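Local coordinates for protein Serpin48 (PDB 3OZQ) that serves as a highly specific serpin of insect innate immunity that inhibits SPE, probably by the serine-protease inhibitor mechanism of its family, at residues L169-K174 with I360-M365; E87-H92 with G228-T233; Y211-C214 with A219-L222. All coordinates share one frame; numbering follows the deposited sequence.

Interaction 1. Residues L169-K174 with I360-M365; sequences LYFNAK and IKVKGM
F171 reaches across from strand 163-174 to the apolar side chains of I360 and V362, the last inward-facing residues of strand 356-362 before the chain turns back. Its CB points toward the hairpin, and with CG anti to the backbone N (chi1 -169°) the ring carries on to I360 and V362; the CD2-CE2-CZ flank does the touching. F171 CD2 lies 3.8 Å from I360 CD1, the tip of the longer branch, while F171 CE2 sits 4.0 Å from the short branch, I360 CG2. The outermost atom, F171 CZ, meets V362 CG2 at 4.2 Å. Both aliphatic chains approach the ring obliquely. Cutting F171 back to an alanine would probably leave the I360 and V362 methyls without the ring they pack on and open a gap between the strand and the hairpin. F368 and L91, on neighbouring strands, also touch the ring.

The polar bonding is backbone work on the far partner: V362 and M365 pair both ways, V362 N to M365 O at 2.7 Å and M365 N to V362 O at 2.9 Å. They bracket a type I' turn in which K363 and G364 both take positive phi. This is a tight two-residue beta hairpin joining strands 356-362 and 365-372, with its buried face packed against a central strand of sheet A in the serpin fold.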
ATOM      1  N   LEU A 169      -5.448  -2.972  -5.250  1.00 31.35           N
ATOM      2  CA  LEU A 169      -5.976  -3.295  -3.923  1.00 36.07           C
ATOM      3  C   LEU A 169      -6.676  -2.145  -3.231  1.00 35.69           C
ATOM      4  O   LEU A 169      -6.579  -0.987  -3.632  1.00 33.63           O
ATOM      5  CB  LEU A 169      -4.902  -3.875  -2.973  1.00 33.65           C
ATOM      6  CG  LEU A 169      -3.469  -3.337  -2.800  1.00 35.92           C
ATOM      7  CD1 LEU A 169      -3.201  -1.979  -3.381  1.00 37.25           C
ATOM      8  CD2 LEU A 169      -2.938  -3.421  -1.342  1.00 27.92           C
ATOM      9  N   TYR A 170      -7.379  -2.502  -2.167  1.00 37.72           N
ATOM     10  CA  TYR A 170      -8.046  -1.548  -1.309  1.00 33.86           C
ATOM     11  C   TYR A 170      -8.437  -2.301  -0.050  1.00 37.79           C
ATOM     12  O   TYR A 170      -8.545  -3.530  -0.059  1.00 34.92           O
ATOM     13  CB  TYR A 170      -9.271  -0.941  -1.998  1.00 38.29           C
ATOM     14  CG  TYR A 170     -10.443  -1.883  -2.150  1.00 42.52           C
ATOM     15  CD1 TYR A 170     -11.430  -1.953  -1.174  1.00 41.89           C
ATOM     16  CD2 TYR A 170     -10.571  -2.696  -3.275  1.00 41.61           C
ATOM     17  CE1 TYR A 170     -12.512  -2.808  -1.310  1.00 43.22           C
ATOM     18  CE2 TYR A 170     -11.650  -3.559  -3.420  1.00 43.36           C
ATOM     19  CZ  TYR A 170     -12.619  -3.608  -2.430  1.00 47.60           C
ATOM     20  OH  TYR A 170     -13.693  -4.460  -2.557  1.00 49.55           O
ATOM     21  N   PHE A 171      -8.639  -1.552   1.027  1.00 39.24           N
ATOM     22  CA  PHE A 171      -8.837  -2.106   2.358  1.00 41.81           C
ATOM     23  C   PHE A 171     -10.232  -1.751   2.845  1.00 45.13           C
ATOM     24  O   PHE A 171     -10.752  -0.680   2.537  1.00 41.77           O
ATOM     25  CB  PHE A 171      -7.815  -1.492   3.313  1.00 41.64           C
ATOM     26  CG  PHE A 171      -7.743  -2.172   4.652  1.00 43.23           C
ATOM     27  CD1 PHE A 171      -7.402  -3.510   4.746  1.00 45.23           C
ATOM     28  CD2 PHE A 171      -8.001  -1.465   5.823  1.00 40.74           C
ATOM     29  CE1 PHE A 171      -7.320  -4.138   5.991  1.00 50.41           C
ATOM     30  CE2 PHE A 171      -7.919  -2.089   7.065  1.00 43.77           C
ATOM     31  CZ  PHE A 171      -7.571  -3.426   7.148  1.00 41.06           C
ATOM     32  N   ASN A 172     -10.831  -2.657   3.608  1.00 44.34           N
ATOM     33  CA  ASN A 172     -12.137  -2.415   4.200  1.00 44.32           C
ATOM     34  C   ASN A 172     -12.124  -2.721   5.694  1.00 46.27           C
ATOM     35  O   ASN A 172     -11.838  -3.853   6.096  1.00 44.02           O
ATOM     36  CB  ASN A 172     -13.194  -3.255   3.492  1.00 46.57           C
ATOM     37  CG  ASN A 172     -14.535  -3.203   4.190  1.00 54.69           C
ATOM     38  OD1 ASN A 172     -15.379  -2.353   3.884  1.00 58.13           O
ATOM     39  ND2 ASN A 172     -14.739  -4.107   5.143  1.00 52.29           N
ATOM     40  N   ALA A 173     -12.415  -1.707   6.513  1.00 46.25           N
ATOM     41  CA  ALA A 173     -12.399  -1.860   7.965  1.00 44.44           C
ATOM     42  C   ALA A 173     -13.413  -0.957   8.649  1.00 45.24           C
ATOM     43  O   ALA A 173     -13.897   0.019   8.067  1.00 48.23           O
ATOM     44  CB  ALA A 173     -11.002  -1.606   8.536  1.00 39.52           C
ATOM     45  N   LYS A 174     -13.734  -1.304   9.890  1.00 44.04           N
ATOM     46  CA  LYS A 174     -14.660  -0.525  10.704  1.00 47.20           C
ATOM     47  C   LYS A 174     -13.924   0.086  11.886  1.00 45.17           C
ATOM     48  O   LYS A 174     -13.132  -0.589  12.546  1.00 45.66           O
ATOM     49  CB  LYS A 174     -15.780  -1.414  11.239  1.00 46.79           C
ATOM     50  CG  LYS A 174     -16.625  -2.100  10.188  1.00 51.27           C
ATOM     51  CD  LYS A 174     -17.436  -1.119   9.358  1.00 50.49           C
ATOM     52  CE  LYS A 174     -18.341  -1.880   8.398  1.00 53.49           C
ATOM     53  NZ  LYS A 174     -19.204  -0.981   7.571  1.00 62.58           N
ATOM     54  N   ILE A 360      -1.812   2.500   7.550  1.00 34.73           N
ATOM     55  CA  ILE A 360      -2.653   1.455   8.099  1.00 33.62           C
ATOM     56  C   ILE A 360      -1.757   0.280   8.497  1.00 35.68           C
ATOM     57  O   ILE A 360      -0.931  -0.176   7.694  1.00 33.87           O
ATOM     58  CB  ILE A 360      -3.692   0.988   7.061  1.00 35.41           C
ATOM     59  CG1 ILE A 360      -4.741   2.083   6.815  1.00 31.72           C
ATOM     60  CG2 ILE A 360      -4.396  -0.270   7.526  1.00 36.57           C
ATOM     61  CD1 ILE A 360      -5.855   1.622   5.945  1.00 33.32           C
ATOM     62  N   LYS A 361      -1.911  -0.192   9.732  1.00 35.28           N
ATOM     63  CA  LYS A 361      -1.158  -1.353  10.225  1.00 36.73           C
ATOM     64  C   LYS A 361      -2.089  -2.495  10.536  1.00 41.28           C
ATOM     65  O   LYS A 361      -3.207  -2.288  11.008  1.00 39.32           O
ATOM     66  CB  LYS A 361      -0.402  -1.050  11.516  1.00 36.91           C
ATOM     67  CG  LYS A 361       0.915  -0.330  11.382  1.00 41.88           C
ATOM     68  CD  LYS A 361       1.654  -0.300  12.738  1.00 42.48           C
ATOM     69  CE  LYS A 361       0.816   0.385  13.820  1.00 49.56           C
ATOM     70  NZ  LYS A 361       1.514   0.486  15.148  1.00 49.68           N
ATOM     71  N   VAL A 362      -1.617  -3.710  10.284  1.00 43.16           N
ATOM     72  CA  VAL A 362      -2.304  -4.892  10.762  1.00 43.11           C
ATOM     73  C   VAL A 362      -1.289  -5.785  11.462  1.00 49.63           C
ATOM     74  O   VAL A 362      -0.317  -6.234  10.852  1.00 43.09           O
ATOM     75  CB  VAL A 362      -2.993  -5.655   9.629  1.00 49.17           C
ATOM     76  CG1 VAL A 362      -3.478  -7.008  10.132  1.00 54.53           C
ATOM     77  CG2 VAL A 362      -4.151  -4.837   9.064  1.00 45.64           C
ATOM     78  N   LYS A 363      -1.499  -6.007  12.756  1.00 47.04           N
ATOM     79  CA  LYS A 363      -0.632  -6.892  13.522  1.00 48.66           C
ATOM     80  C   LYS A 363       0.821  -6.447  13.417  1.00 46.84           C
ATOM     81  O   LYS A 363       1.717  -7.254  13.125  1.00 48.50           O
ATOM     82  CB  LYS A 363      -0.815  -8.337  13.040  1.00 48.51           C
ATOM     83  CG  LYS A 363      -2.291  -8.687  12.875  1.00 55.43           C
ATOM     84  CD  LYS A 363      -2.540 -10.170  12.663  1.00 61.35           C
ATOM     85  CE  LYS A 363      -4.044 -10.454  12.638  1.00 65.77           C
ATOM     86  NZ  LYS A 363      -4.365 -11.911  12.547  1.00 65.62           N
ATOM     87  N   GLY A 364       1.042  -5.154  13.644  1.00 50.26           N
ATOM     88  CA  GLY A 364       2.374  -4.569  13.631  1.00 48.48           C
ATOM     89  C   GLY A 364       2.932  -4.346  12.230  1.00 47.22           C
ATOM     90  O   GLY A 364       3.992  -3.744  12.056  1.00 50.65           O
ATOM     91  N   MET A 365       2.223  -4.819  11.217  1.00 42.73           N
ATOM     92  CA  MET A 365       2.716  -4.625   9.859  1.00 43.92           C
ATOM     93  C   MET A 365       1.994  -3.511   9.095  1.00 39.23           C
ATOM     94  O   MET A 365       0.766  -3.506   8.993  1.00 36.46           O
ATOM     95  CB  MET A 365       2.637  -5.918   9.072  1.00 46.41           C
ATOM     96  CG  MET A 365       3.408  -5.860   7.767  1.00 45.89           C
ATOM     97  SD  MET A 365       3.265  -7.408   6.898  1.00 46.40           S
ATOM     98  CE  MET A 365       1.512  -7.460   6.569  1.00 45.01           C
TER

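Interaction 2. Residues E87-H92 with G228-T233; sequences EEYTLH and GGASLT
Y89 turns its ring toward A230 by taking the position between its backbone N and carbonyl carbon (chi1 64°), while E88 brings only the root of its side chain against G228. The glutamate chain is bent at chi2 (-62°), which carries the carboxylate away and leaves CB and CG lying along the glycine. E88 CG comes to 3.7 Å from G228 CA, and E88 CB to 3.8 Å from the same atom.

The tyrosine ring is used on two sides. Over one face sits the A230 methyl: CB stands 4.3 Å from the Y89 ring centroid and 25° off the ring normal, a CH-pi contact, with CB 4.0 Å from Y89 CE2. At the edge, near the ring plane, G228 O lies 3.6 Å from Y89 CE2. Residues 228-230 therefore fold round one side of the phenol, a carbonyl at its rim and a methyl over its face.

The fit at G228 is close. A beta carbon there would lie only 2.7 Å from E88 CB, and the residue's own backbone angles would press it against the preceding carbonyl oxygen as well, so the absence of a side chain matters. The polar cost is visible too: Y89 OH and A230 N are both buried with no partner in the model. V362 packs against Y89 and A230 alike, and A173 also touches the tyrosine, which roots the ring between two sheets. In serpin terms, the segment 87-92, at the start of the chain's run into sheet A, meets the turn of the hairpin formed by strands 219-225 and 231-237 of sheet B.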
ATOM      1  N   GLU A  87     -12.558 -11.468  10.268  1.00 54.12           N
ATOM      2  CA  GLU A  87     -14.000 -11.367  10.307  1.00 55.14           C
ATOM      3  C   GLU A  87     -14.347  -9.887  10.306  1.00 56.59           C
ATOM      4  O   GLU A  87     -15.355  -9.476   9.734  1.00 55.90           O
ATOM      5  CB  GLU A  87     -14.549 -12.020  11.575  1.00 59.38           C
ATOM      6  CG  GLU A  87     -14.205 -13.487  11.727  1.00 59.55           C
ATOM      7  CD  GLU A  87     -14.769 -14.088  12.998  1.00 66.79           C
ATOM      8  OE1 GLU A  87     -14.808 -13.383  14.035  1.00 68.86           O
ATOM      9  OE2 GLU A  87     -15.182 -15.266  12.956  1.00 69.70           O
ATOM     10  N   GLU A  88     -13.481  -9.097  10.938  1.00 55.61           N
ATOM     11  CA  GLU A  88     -13.714  -7.671  11.162  1.00 55.68           C
ATOM     12  C   GLU A  88     -13.249  -6.754  10.025  1.00 55.57           C
ATOM     13  O   GLU A  88     -13.683  -5.601   9.946  1.00 52.38           O
ATOM     14  CB  GLU A  88     -13.039  -7.229  12.466  1.00 56.48           C
ATOM     15  CG  GLU A  88     -13.486  -7.997  13.704  1.00 58.56           C
ATOM     16  CD  GLU A  88     -14.969  -7.838  13.998  1.00 60.80           C
ATOM     17  OE1 GLU A  88     -15.511  -8.694  14.728  1.00 65.74           O
ATOM     18  OE2 GLU A  88     -15.588  -6.861  13.511  1.00 60.54           O
ATOM     19  N   TYR A  89     -12.357  -7.248   9.168  1.00 48.66           N
ATOM     20  CA  TYR A  89     -11.791  -6.425   8.101  1.00 50.29           C
ATOM     21  C   TYR A  89     -11.187  -7.251   6.970  1.00 51.83           C
ATOM     22  O   TYR A  89     -10.723  -8.375   7.189  1.00 48.96           O
ATOM     23  CB  TYR A  89     -10.724  -5.488   8.659  1.00 47.57           C
ATOM     24  CG  TYR A  89      -9.509  -6.188   9.237  1.00 50.36           C
ATOM     25  CD1 TYR A  89      -8.568  -6.802   8.414  1.00 50.10           C
ATOM     26  CD2 TYR A  89      -9.293  -6.217  10.608  1.00 48.91           C
ATOM     27  CE1 TYR A  89      -7.452  -7.430   8.948  1.00 53.47           C
ATOM     28  CE2 TYR A  89      -8.187  -6.841  11.148  1.00 49.26           C
ATOM     29  CZ  TYR A  89      -7.268  -7.441  10.322  1.00 54.92           C
ATOM     30  OH  TYR A  89      -6.169  -8.058  10.883  1.00 56.28           O
ATOM     31  N   THR A  90     -11.167  -6.678   5.766  1.00 47.68           N
ATOM     32  CA  THR A  90     -10.691  -7.405   4.591  1.00 46.63           C
ATOM     33  C   THR A  90      -9.810  -6.568   3.668  1.00 46.73           C
ATOM     34  O   THR A  90     -10.178  -5.462   3.259  1.00 47.56           O
ATOM     35  CB  THR A  90     -11.864  -7.916   3.749  1.00 46.23           C
ATOM     36  OG1 THR A  90     -12.942  -8.301   4.610  1.00 54.59           O
ATOM     37  CG2 THR A  90     -11.429  -9.110   2.890  1.00 51.26           C
ATOM     38  N   LEU A  91      -8.648  -7.108   3.333  1.00 41.16           N
ATOM     39  CA  LEU A  91      -7.844  -6.573   2.247  1.00 44.73           C
ATOM     40  C   LEU A  91      -8.248  -7.258   0.943  1.00 45.46           C
ATOM     41  O   LEU A  91      -8.251  -8.486   0.863  1.00 49.01           O
ATOM     42  CB  LEU A  91      -6.367  -6.817   2.522  1.00 44.97           C
ATOM     43  CG  LEU A  91      -5.420  -6.314   1.437  1.00 44.49           C
ATOM     44  CD1 LEU A  91      -5.514  -4.783   1.346  1.00 41.38           C
ATOM     45  CD2 LEU A  91      -4.009  -6.760   1.762  1.00 37.70           C
ATOM     46  N   HIS A  92      -8.622  -6.466  -0.059  1.00 43.49           N
ATOM     47  CA  HIS A  92      -8.944  -6.980  -1.386  1.00 41.52           C
ATOM     48  C   HIS A  92      -7.768  -6.693  -2.307  1.00 42.45           C
ATOM     49  O   HIS A  92      -7.292  -5.565  -2.380  1.00 38.05           O
ATOM     50  CB  HIS A  92     -10.218  -6.319  -1.936  1.00 44.09           C
ATOM     51  CG  HIS A  92     -11.437  -6.571  -1.102  1.00 47.31           C
ATOM     52  ND1 HIS A  92     -11.733  -5.839   0.027  1.00 48.46           N
ATOM     53  CD2 HIS A  92     -12.424  -7.493  -1.219  1.00 49.80           C
ATOM     54  CE1 HIS A  92     -12.855  -6.287   0.563  1.00 46.22           C
ATOM     55  NE2 HIS A  92     -13.292  -7.294  -0.172  1.00 50.10           N
ATOM     56  N   GLY A 228     -10.903  -5.484  15.183  1.00 47.23           N
ATOM     57  CA  GLY A 228     -10.163  -6.678  14.831  1.00 49.18           C
ATOM     58  C   GLY A 228      -8.669  -6.506  15.000  1.00 52.45           C
ATOM     59  O   GLY A 228      -7.900  -7.421  14.700  1.00 53.98           O
ATOM     60  N   GLY A 229      -8.248  -5.327  15.450  1.00 45.47           N
ATOM     61  CA  GLY A 229      -6.839  -5.094  15.728  1.00 51.31           C
ATOM     62  C   GLY A 229      -6.051  -4.240  14.745  1.00 51.74           C
ATOM     63  O   GLY A 229      -4.926  -3.828  15.036  1.00 56.69           O
ATOM     64  N   ALA A 230      -6.622  -3.981  13.575  1.00 50.07           N
ATOM     65  CA  ALA A 230      -5.999  -3.087  12.608  1.00 41.50           C
ATOM     66  C   ALA A 230      -6.022  -1.656  13.145  1.00 43.94           C
ATOM     67  O   ALA A 230      -6.723  -1.364  14.123  1.00 40.73           O
ATOM     68  CB  ALA A 230      -6.744  -3.162  11.302  1.00 47.24           C
ATOM     69  N   SER A 231      -5.268  -0.758  12.516  1.00 37.61           N
ATOM     70  CA  SER A 231      -5.314   0.645  12.945  1.00 39.48           C
ATOM     71  C   SER A 231      -4.913   1.625  11.844  1.00 36.56           C
ATOM     72  O   SER A 231      -4.226   1.255  10.895  1.00 35.53           O
ATOM     73  CB  SER A 231      -4.451   0.854  14.187  1.00 36.36           C
ATOM     74  OG  SER A 231      -3.074   0.751  13.875  1.00 40.68           O
ATOM     75  N   LEU A 232      -5.390   2.863  11.959  1.00 38.63           N
ATOM     76  CA  LEU A 232      -4.951   3.963  11.104  1.00 30.77           C
ATOM     77  C   LEU A 232      -4.167   4.958  11.949  1.00 33.43           C
ATOM     78  O   LEU A 232      -4.690   5.501  12.929  1.00 38.14           O
ATOM     79  CB  LEU A 232      -6.139   4.666  10.447  1.00 34.36           C
ATOM     80  CG  LEU A 232      -5.708   5.883   9.619  1.00 37.60           C
ATOM     81  CD1 LEU A 232      -5.175   5.387   8.320  1.00 35.25           C
ATOM     82  CD2 LEU A 232      -6.835   6.890   9.365  1.00 37.00           C
ATOM     83  N   THR A 233      -2.906   5.171  11.602  1.00 33.46           N
ATOM     84  CA  THR A 233      -2.047   6.075  12.358  1.00 34.78           C
ATOM     85  C   THR A 233      -1.822   7.384  11.592  1.00 36.86           C
ATOM     86  O   THR A 233      -1.370   7.359  10.445  1.00 34.65           O
ATOM     87  CB  THR A 233      -0.660   5.432  12.646  1.00 36.28           C
ATOM     88  OG1 THR A 233      -0.806   4.304  13.527  1.00 35.07           O
ATOM     89  CG2 THR A 233       0.291   6.442  13.270  1.00 32.90           C
TER

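Interaction 3. Residues Y211-C214 with A219-L222; sequences YYEC and AKLL
K220 runs up beside E213 and across the phenol of Y211, touching something at nearly every carbon. Its CG is anti to the carbonyl carbon (chi1 -69°), and beyond CG the chain is extended, which sends the amine well clear of the strand. At the root, K220 CB is 4.0 Å from Y212 O. K220 CG lies alongside the glutamate, 4.2 Å from E213 CG. K220 CD makes the tight contact, 3.1 Å from Y211 OH, and CE is almost as near to that oxygen. At the tip, NZ hydrogen-bonds to Q349 O, so it is satisfied on the adjoining strand 348-351 rather than by the glutamate, whose OE1 is 5.4 Å from K220 NZ.

On the other face of the pair, L221 CD1 fits between two neighbours: it lies at the edge of the Y212 ring, 3.9 Å from Y212 CD1, and 3.8 Å from C214 CB. Between the two faces the antiparallel strands, at 161° to one another, bond in register: Y212 pairs with L221 in both directions, and C214 with A219 likewise, although the bond from C214 N is weak.

Y211 OH gives its proton to E213 OE1, 2.9 Å away, on that oxygen's anti lone pair. The phenol oxygen thus faces the K220 CD and CE methylenes while its proton is spent on the glutamate. Lysine and glutamate, each with its own partner, keep their opposite charges apart, so any effect between them is probably only long-range.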
ATOM      1  N   TYR A 211      -1.500   7.507  21.777  1.00 45.79           N
ATOM      2  CA  TYR A 211      -1.104   8.875  21.515  1.00 41.92           C
ATOM      3  C   TYR A 211       0.367   9.020  21.846  1.00 46.34           C
ATOM      4  O   TYR A 211       0.871   8.362  22.757  1.00 50.40           O
ATOM      5  CB  TYR A 211      -1.948   9.809  22.391  1.00 50.61           C
ATOM      6  CG  TYR A 211      -1.568  11.268  22.328  1.00 49.40           C
ATOM      7  CD1 TYR A 211      -2.248  12.145  21.493  1.00 48.96           C
ATOM      8  CD2 TYR A 211      -0.537  11.775  23.113  1.00 48.51           C
ATOM      9  CE1 TYR A 211      -1.911  13.491  21.437  1.00 50.71           C
ATOM     10  CE2 TYR A 211      -0.189  13.119  23.061  1.00 51.85           C
ATOM     11  CZ  TYR A 211      -0.883  13.970  22.224  1.00 50.21           C
ATOM     12  OH  TYR A 211      -0.548  15.305  22.165  1.00 55.18           O
ATOM     13  N   TYR A 212       1.063   9.875  21.112  1.00 44.59           N
ATOM     14  CA  TYR A 212       2.482  10.079  21.369  1.00 49.64           C
ATOM     15  C   TYR A 212       2.964  11.434  20.885  1.00 50.96           C
ATOM     16  O   TYR A 212       2.592  11.891  19.807  1.00 50.43           O
ATOM     17  CB  TYR A 212       3.311   8.970  20.713  1.00 52.63           C
ATOM     18  CG  TYR A 212       4.756   8.969  21.145  1.00 57.23           C
ATOM     19  CD1 TYR A 212       5.765   9.379  20.282  1.00 57.27           C
ATOM     20  CD2 TYR A 212       5.111   8.565  22.425  1.00 59.38           C
ATOM     21  CE1 TYR A 212       7.089   9.388  20.684  1.00 58.92           C
ATOM     22  CE2 TYR A 212       6.431   8.567  22.836  1.00 62.07           C
ATOM     23  CZ  TYR A 212       7.414   8.982  21.965  1.00 60.96           C
ATOM     24  OH  TYR A 212       8.726   8.977  22.382  1.00 71.64           O
ATOM     25  N   GLU A 213       3.805  12.076  21.683  1.00 47.02           N
ATOM     26  CA  GLU A 213       4.410  13.328  21.266  1.00 49.54           C
ATOM     27  C   GLU A 213       5.879  13.089  20.970  1.00 55.32           C
ATOM     28  O   GLU A 213       6.679  12.900  21.889  1.00 53.70           O
ATOM     29  CB  GLU A 213       4.229  14.407  22.343  1.00 55.29           C
ATOM     30  CG  GLU A 213       2.778  14.874  22.523  1.00 52.13           C
ATOM     31  CD  GLU A 213       2.582  15.747  23.764  1.00 61.99           C
ATOM     32  OE1 GLU A 213       1.413  16.029  24.120  1.00 48.90           O
ATOM     33  OE2 GLU A 213       3.599  16.140  24.382  1.00 62.06           O
ATOM     34  N   CYS A 214       6.225  13.070  19.683  1.00 54.18           N
ATOM     35  CA  CYS A 214       7.609  12.869  19.268  1.00 53.32           C
ATOM     36  C   CYS A 214       8.340  14.197  19.244  1.00 53.59           C
ATOM     37  O   CYS A 214       8.047  15.064  18.420  1.00 50.75           O
ATOM     38  CB  CYS A 214       7.697  12.189  17.892  1.00 56.62           C
ATOM     39  SG  CYS A 214       9.378  11.602  17.468  1.00 61.50           S
ATOM     40  N   ALA A 219       6.206  16.564  16.246  1.00 47.07           N
ATOM     41  CA  ALA A 219       4.925  16.141  15.718  1.00 47.35           C
ATOM     42  C   ALA A 219       4.188  15.339  16.776  1.00 46.47           C
ATOM     43  O   ALA A 219       4.753  14.971  17.801  1.00 42.73           O
ATOM     44  CB  ALA A 219       5.125  15.307  14.458  1.00 48.41           C
ATOM     45  N   LYS A 220       2.914  15.088  16.524  1.00 48.73           N
ATOM     46  CA  LYS A 220       2.115  14.229  17.377  1.00 44.93           C
ATOM     47  C   LYS A 220       1.665  13.056  16.525  1.00 40.37           C
ATOM     48  O   LYS A 220       1.487  13.204  15.320  1.00 41.17           O
ATOM     49  CB  LYS A 220       0.879  14.973  17.876  1.00 40.95           C
ATOM     50  CG  LYS A 220       1.133  16.096  18.867  1.00 47.60           C
ATOM     51  CD  LYS A 220      -0.206  16.628  19.371  1.00 45.20           C
ATOM     52  CE  LYS A 220      -0.056  17.831  20.311  1.00 53.66           C
ATOM     53  NZ  LYS A 220      -1.288  18.689  20.306  1.00 48.93           N
ATOM     54  N   LEU A 221       1.466  11.906  17.161  1.00 38.07           N
ATOM     55  CA  LEU A 221       1.015  10.706  16.477  1.00 40.51           C
ATOM     56  C   LEU A 221      -0.187  10.162  17.204  1.00 40.67           C
ATOM     57  O   LEU A 221      -0.211  10.116  18.432  1.00 40.51           O
ATOM     58  CB  LEU A 221       2.100   9.623  16.465  1.00 41.47           C
ATOM     59  CG  LEU A 221       3.440   9.955  15.819  1.00 44.83           C
ATOM     60  CD1 LEU A 221       4.387  10.526  16.849  1.00 49.99           C
ATOM     61  CD2 LEU A 221       4.021   8.699  15.194  1.00 50.51           C
ATOM     62  N   LEU A 222      -1.185   9.755  16.438  1.00 37.95           N
ATOM     63  CA  LEU A 222      -2.409   9.220  16.997  1.00 38.40           C
ATOM     64  C   LEU A 222      -2.760   7.948  16.266  1.00 39.22           C
ATOM     65  O   LEU A 222      -2.792   7.927  15.045  1.00 36.90           O
ATOM     66  CB  LEU A 222      -3.550  10.209  16.810  1.00 39.79           C
ATOM     67  CG  LEU A 222      -4.928   9.650  17.158  1.00 39.90           C
ATOM     68  CD1 LEU A 222      -5.057   9.472  18.647  1.00 44.13           C
ATOM     69  CD2 LEU A 222      -6.024  10.570  16.644  1.00 47.50           C
TER

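Interactions 1 and 2 lie side by side, their centres 4 Å apart, and interaction 2 uses the strands next to those of interaction 1: 90-100 neighbours 163-174, and 231-237 neighbours 356-362. N172 N to T90 O and Y170 O to H92 N, each 2.9 Å, tie the first pair together, while V362 belongs to both packings. Interaction 3 stands about 20 Å from interaction 1 and 22 Å from interaction 2, centre to centre, on the hairpin 207-214/219-225, whose second strand neighbours strand 231-237 of interaction 2; T233 CG2 reaches L222 O at 3.9 Å. A173 of interaction 1 is backbone-bonded to V326, which by comparison with other serpins probably lies in the proximal hinge of the reactive-centre loop.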